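Side-chain contacts in pectate lyase 47 (Bacillus sp. TS-47, PDB 1VBL), which probably cleaves pectate in a calcium-dependent manner, as a thermostable, secreted polysaccharide lyase of family 1: residues Asp335-Pro338 and Ser339-Ile342; Ile396-Thr399 and Pro400-Pro403. All coordinates share one frame; numbering follows the deposited sequence.

Contact 1. Residues Asp335-Pro338 and Ser339-Ile342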
ATOM      1  N   ASP A 335      -6.502  -5.803 -25.826  1.00 19.05           N
ATOM      2  CA  ASP A 335      -7.945  -6.010 -25.710  1.00 20.91           C
ATOM      3  C   ASP A 335      -8.351  -6.939 -24.572  1.00 20.12           C
ATOM      4  O   ASP A 335      -8.876  -8.028 -24.792  1.00 20.71           O
ATOM      5  CB  ASP A 335      -8.497  -6.526 -27.043  1.00 23.87           C
ATOM      6  CG  ASP A 335      -8.635  -5.420 -28.083  1.00 26.33           C
ATOM      7  OD1 ASP A 335      -8.619  -5.724 -29.295  1.00 29.56           O
ATOM      8  OD2 ASP A 335      -8.779  -4.244 -27.686  1.00 27.11           O
ATOM      9  N   ILE A 336      -8.121  -6.482 -23.350  1.00 18.49           N
ATOM     10  CA  ILE A 336      -8.454  -7.262 -22.169  1.00 17.80           C
ATOM     11  C   ILE A 336      -9.962  -7.415 -22.008  1.00 16.77           C
ATOM     12  O   ILE A 336     -10.738  -6.574 -22.452  1.00 17.43           O
ATOM     13  CB  ILE A 336      -7.888  -6.600 -20.889  1.00 17.36           C
ATOM     14  CG1 ILE A 336      -8.073  -7.531 -19.685  1.00 18.16           C
ATOM     15  CG2 ILE A 336      -8.598  -5.276 -20.631  1.00 17.90           C
ATOM     16  CD1 ILE A 336      -7.485  -6.992 -18.387  1.00 15.91           C
ATOM     17  N   ASP A 337     -10.366  -8.513 -21.385  1.00 17.82           N
ATOM     18  CA  ASP A 337     -11.771  -8.772 -21.110  1.00 18.13           C
ATOM     19  C   ASP A 337     -12.063  -7.896 -19.890  1.00 17.05           C
ATOM     20  O   ASP A 337     -11.540  -8.149 -18.808  1.00 16.64           O
ATOM     21  CB  ASP A 337     -11.956 -10.246 -20.752  1.00 21.01           C
ATOM     22  CG  ASP A 337     -13.405 -10.615 -20.510  1.00 23.63           C
ATOM     23  OD1 ASP A 337     -14.200  -9.734 -20.124  1.00 22.79           O
ATOM     24  OD2 ASP A 337     -13.742 -11.802 -20.695  1.00 27.15           O
ATOM     25  N   PRO A 338     -12.891  -6.853 -20.045  1.00 17.73           N
ATOM     26  CA  PRO A 338     -13.189  -5.986 -18.898  1.00 17.37           C
ATOM     27  C   PRO A 338     -13.811  -6.660 -17.673  1.00 18.10           C
ATOM     28  O   PRO A 338     -13.857  -6.065 -16.592  1.00 15.74           O
ATOM     29  CB  PRO A 338     -14.082  -4.898 -19.501  1.00 18.45           C
ATOM     30  CG  PRO A 338     -14.709  -5.576 -20.693  1.00 22.37           C
ATOM     31  CD  PRO A 338     -13.578  -6.384 -21.261  1.00 19.28           C
ATOM     32  N   SER A 339     -14.275  -7.898 -17.829  1.00 16.66           N
ATOM     33  CA  SER A 339     -14.874  -8.615 -16.708  1.00 17.08           C
ATOM     34  C   SER A 339     -13.785  -9.014 -15.710  1.00 17.17           C
ATOM     35  O   SER A 339     -14.078  -9.479 -14.607  1.00 19.80           O
ATOM     36  CB  SER A 339     -15.606  -9.869 -17.199  1.00 18.14           C
ATOM     37  OG  SER A 339     -14.698 -10.878 -17.607  1.00 18.61           O
ATOM     38  N   LEU A 340     -12.530  -8.820 -16.103  1.00 15.92           N
ATOM     39  CA  LEU A 340     -11.386  -9.162 -15.262  1.00 15.16           C
ATOM     40  C   LEU A 340     -10.963  -8.027 -14.339  1.00 13.01           C
ATOM     41  O   LEU A 340     -10.189  -8.237 -13.412  1.00 14.39           O
ATOM     42  CB  LEU A 340     -10.182  -9.544 -16.131  1.00 17.25           C
ATOM     43  CG  LEU A 340     -10.185 -10.870 -16.896  1.00 20.12           C
ATOM     44  CD1 LEU A 340     -11.479 -11.034 -17.664  1.00 25.32           C
ATOM     45  CD2 LEU A 340      -8.992 -10.900 -17.840  1.00 21.62           C
ATOM     46  N   ILE A 341     -11.473  -6.827 -14.587  1.00 12.36           N
ATOM     47  CA  ILE A 341     -11.089  -5.675 -13.786  1.00 12.45           C
ATOM     48  C   ILE A 341     -11.568  -5.773 -12.340  1.00 14.21           C
ATOM     49  O   ILE A 341     -10.897  -5.300 -11.425  1.00 13.64           O
ATOM     50  CB  ILE A 341     -11.582  -4.380 -14.455  1.00 13.69           C
ATOM     51  CG1 ILE A 341     -10.984  -4.294 -15.866  1.00 14.00           C
ATOM     52  CG2 ILE A 341     -11.172  -3.166 -13.628  1.00 14.69           C
ATOM     53  CD1 ILE A 341     -11.489  -3.129 -16.706  1.00 14.82           C
ATOM     54  N   ILE A 342     -12.727  -6.388 -12.136  1.00 13.33           N
ATOM     55  CA  ILE A 342     -13.260  -6.573 -10.792  1.00 14.71           C
ATOM     56  C   ILE A 342     -13.145  -8.052 -10.451  1.00 15.06           C
ATOM     57  O   ILE A 342     -13.367  -8.908 -11.300  1.00 15.26           O
ATOM     58  CB  ILE A 342     -14.748  -6.169 -10.690  1.00 14.29           C
ATOM     59  CG1 ILE A 342     -14.903  -4.662 -10.904  1.00 15.14           C
ATOM     60  CG2 ILE A 342     -15.303  -6.569  -9.317  1.00 14.95           C
ATOM     61  CD1 ILE A 342     -16.336  -4.182 -10.835  1.00 14.80           C
TER
HETATM   62  O   HOH W   1     -15.205  -6.025 -14.114  1.00 13.47           O
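The Asp337 carboxylate reaches forward along the chain to the backbone N-H of Ser339, an Asx turn that leads into a short 3-10 segment, in a loop joining two strands of the parallel beta-helix. Asp337 CB lies 3.2 Å from Leu340 CD1, the two side chains crossing at about a right angle. With CG anti to the backbone N (chi1 -177°), the carboxylate is carried round to the serine, where CG comes near Ser339 OG and Asp337 OD1 accepts Ser339 N at 2.9 Å. That donor approaches from above the carboxylate plane, 37° out of it. Ser339 OG lies 2.8 Å from the same Asp337 OD1, a weak and unsettled bond. The other oxygen, OD2, is also near Ser339 OG, but at an angle too poor for a hydrogen bond. In the backbone, Asp337 O accepts Leu340 N at 3.0 Å and Pro338 O accepts Ile341 N at 3.2 Å, two successive i to i+3 bonds. Leu340 CD2 reaches Ile336 CG1 at 3.9 Å. One residue on, Ile341 brings CD1 to Pro338 CB at 4.2 Å, while its side chain also packs on Phe330 and Leu370. Were Ile341 cut back to an alanine, the loss of CG1, CG2 and CD1 would probably open a gap between the Pro338 ring and Phe330 and Leu370. A water molecule bridges the turn, donating to Pro338 O at 2.8 Å and accepting from Ile342 N.

Contact 2. Residues Ile396-Thr399 and Pro400-Pro403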
ATOM      1  N   ILE A 396     -15.593  16.047  -7.726  1.00 14.23           N
ATOM      2  CA  ILE A 396     -15.377  14.819  -8.476  1.00 13.75           C
ATOM      3  C   ILE A 396     -15.315  15.280  -9.924  1.00 14.13           C
ATOM      4  O   ILE A 396     -16.275  15.845 -10.447  1.00 13.75           O
ATOM      5  CB  ILE A 396     -16.528  13.810  -8.305  1.00 15.76           C
ATOM      6  CG1 ILE A 396     -16.591  13.336  -6.850  1.00 16.36           C
ATOM      7  CG2 ILE A 396     -16.309  12.620  -9.233  1.00 14.28           C
ATOM      8  CD1 ILE A 396     -17.703  12.357  -6.570  1.00 20.71           C
ATOM      9  N   HIS A 397     -14.174  15.067 -10.568  1.00 13.34           N
ATOM     10  CA  HIS A 397     -14.012  15.489 -11.953  1.00 13.57           C
ATOM     11  C   HIS A 397     -14.650  14.535 -12.946  1.00 13.51           C
ATOM     12  O   HIS A 397     -14.814  13.346 -12.663  1.00 13.18           O
ATOM     13  CB  HIS A 397     -12.531  15.627 -12.287  1.00 12.50           C
ATOM     14  CG  HIS A 397     -11.792  16.539 -11.364  1.00 13.80           C
ATOM     15  ND1 HIS A 397     -12.080  17.882 -11.258  1.00 16.19           N
ATOM     16  CD2 HIS A 397     -10.794  16.295 -10.482  1.00 13.30           C
ATOM     17  CE1 HIS A 397     -11.292  18.427 -10.349  1.00 14.15           C
ATOM     18  NE2 HIS A 397     -10.502  17.485  -9.862  1.00 17.12           N
ATOM     19  N   PRO A 398     -15.035  15.055 -14.123  1.00 13.22           N
ATOM     20  CA  PRO A 398     -15.651  14.234 -15.167  1.00 12.22           C
ATOM     21  C   PRO A 398     -14.592  13.240 -15.621  1.00 12.01           C
ATOM     22  O   PRO A 398     -13.440  13.606 -15.829  1.00  9.86           O
ATOM     23  CB  PRO A 398     -16.013  15.255 -16.246  1.00 14.50           C
ATOM     24  CG  PRO A 398     -14.995  16.351 -16.043  1.00 16.30           C
ATOM     25  CD  PRO A 398     -14.938  16.465 -14.544  1.00 14.43           C
ATOM     26  N   THR A 399     -14.989  11.984 -15.783  1.00 10.94           N
ATOM     27  CA  THR A 399     -14.050  10.932 -16.153  1.00 11.43           C
ATOM     28  C   THR A 399     -13.060  11.205 -17.289  1.00 11.77           C
ATOM     29  O   THR A 399     -11.880  10.857 -17.182  1.00 11.37           O
ATOM     30  CB  THR A 399     -14.800   9.626 -16.458  1.00 10.96           C
ATOM     31  OG1 THR A 399     -15.871   9.467 -15.519  1.00 13.19           O
ATOM     32  CG2 THR A 399     -13.848   8.428 -16.323  1.00 10.83           C
ATOM     33  N   PRO A 400     -13.507  11.827 -18.391  1.00 11.18           N
ATOM     34  CA  PRO A 400     -12.504  12.047 -19.440  1.00 12.37           C
ATOM     35  C   PRO A 400     -11.354  12.999 -19.090  1.00 11.05           C
ATOM     36  O   PRO A 400     -10.314  12.988 -19.747  1.00 12.84           O
ATOM     37  CB  PRO A 400     -13.340  12.510 -20.642  1.00 14.86           C
ATOM     38  CG  PRO A 400     -14.599  13.038 -20.034  1.00 17.46           C
ATOM     39  CD  PRO A 400     -14.867  12.135 -18.865  1.00 13.19           C
ATOM     40  N   SER A 401     -11.524  13.798 -18.042  1.00 10.28           N
ATOM     41  CA  SER A 401     -10.476  14.729 -17.620  1.00 13.34           C
ATOM     42  C   SER A 401      -9.465  14.082 -16.664  1.00 13.60           C
ATOM     43  O   SER A 401      -8.392  14.638 -16.408  1.00 12.73           O
ATOM     44  CB  SER A 401     -11.105  15.940 -16.923  1.00 16.56           C
ATOM     45  OG  SER A 401     -12.008  16.609 -17.784  1.00 22.52           O
ATOM     46  N   VAL A 402      -9.804  12.904 -16.146  1.00 12.72           N
ATOM     47  CA  VAL A 402      -8.948  12.212 -15.184  1.00 11.96           C
ATOM     48  C   VAL A 402      -7.509  11.884 -15.602  1.00 12.14           C
ATOM     49  O   VAL A 402      -6.574  12.207 -14.879  1.00 13.18           O
ATOM     50  CB  VAL A 402      -9.643  10.922 -14.670  1.00 13.79           C
ATOM     51  CG1 VAL A 402      -8.673  10.083 -13.834  1.00 12.52           C
ATOM     52  CG2 VAL A 402     -10.860  11.307 -13.822  1.00 11.01           C
ATOM     53  N   PRO A 403      -7.308  11.248 -16.770  1.00 13.03           N
ATOM     54  CA  PRO A 403      -5.938  10.917 -17.191  1.00 13.37           C
ATOM     55  C   PRO A 403      -4.961  12.095 -17.207  1.00 13.41           C
ATOM     56  O   PRO A 403      -3.883  12.028 -16.617  1.00 11.86           O
ATOM     57  CB  PRO A 403      -6.138  10.321 -18.583  1.00 14.12           C
ATOM     58  CG  PRO A 403      -7.491   9.667 -18.468  1.00 14.85           C
ATOM     59  CD  PRO A 403      -8.291  10.732 -17.739  1.00 13.75           C
TER
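Pro398 sets CG of its ring against the Ser401 side chain, 3.5 Å from Ser401 OG and a little farther from CB of the same serine. The serine hydroxyl is placed there by a chi1 of -59°, which sets OG anti to its own carbonyl carbon. In the backbone a turn closes: Ser401 N donates to Pro398 O at 2.9 Å. The next bond follows one residue on, from Val402 N to Thr399 O at 3.1 Å. Two consecutive i to i+3 bonds thus bring the chain into helical winding.

Prolines shape the rest. Pro400 has no N-H to give, and its CD approaches Pro398 CB to 4.2 Å; on the threonine side the same Pro400 CD lies 3.5 Å from Thr399 CB, a closeness that owes much to the peptide bond joining the two residues. Pro403 likewise brings a carbon where a helical residue would carry its N-H, so that its CD sits 3.6 Å from Thr399 O. Val402 adds to the crowd around this oxygen, its CG2 lying 3.5 Å from Thr399 O.

Thr399 OG1 bonds to Gly356 O of strand 351-361, tying the turn to the beta-helix. Two residues earlier, the main chain of His397 is held at both its polar atoms, N by Asn298 OD1 and O by Asn327 ND2, on two neighbouring parallel strands. The arrangement is that of a proline-rich entry into helix 402-409, which in this pectate lyase packs against the outside of the parallel beta-helix, Pro403 touching Tyr300 and Tyr329.

How the contacts relate
Contact 1 comes first along the chain, in the loop between strands 322-332 and 342-345; contact 2 follows, after strand 383-384, at the start of helix 402-409. Their centres lie 21 Å apart and their nearest atoms about 12 Å, so they do not touch. What they share is the framework: side chains of both reach strands 322-332 and 351-361, which pair in parallel in the beta-helix. One is a local turn within a loop between successive strands, the other lies in the C-terminal segment that packs on the outside of several coils. Both stand away from the calcium site of Asp190, Asp229 and Asp233, and illustrate how short local turns link and overlay the strands of a repetitive architecture.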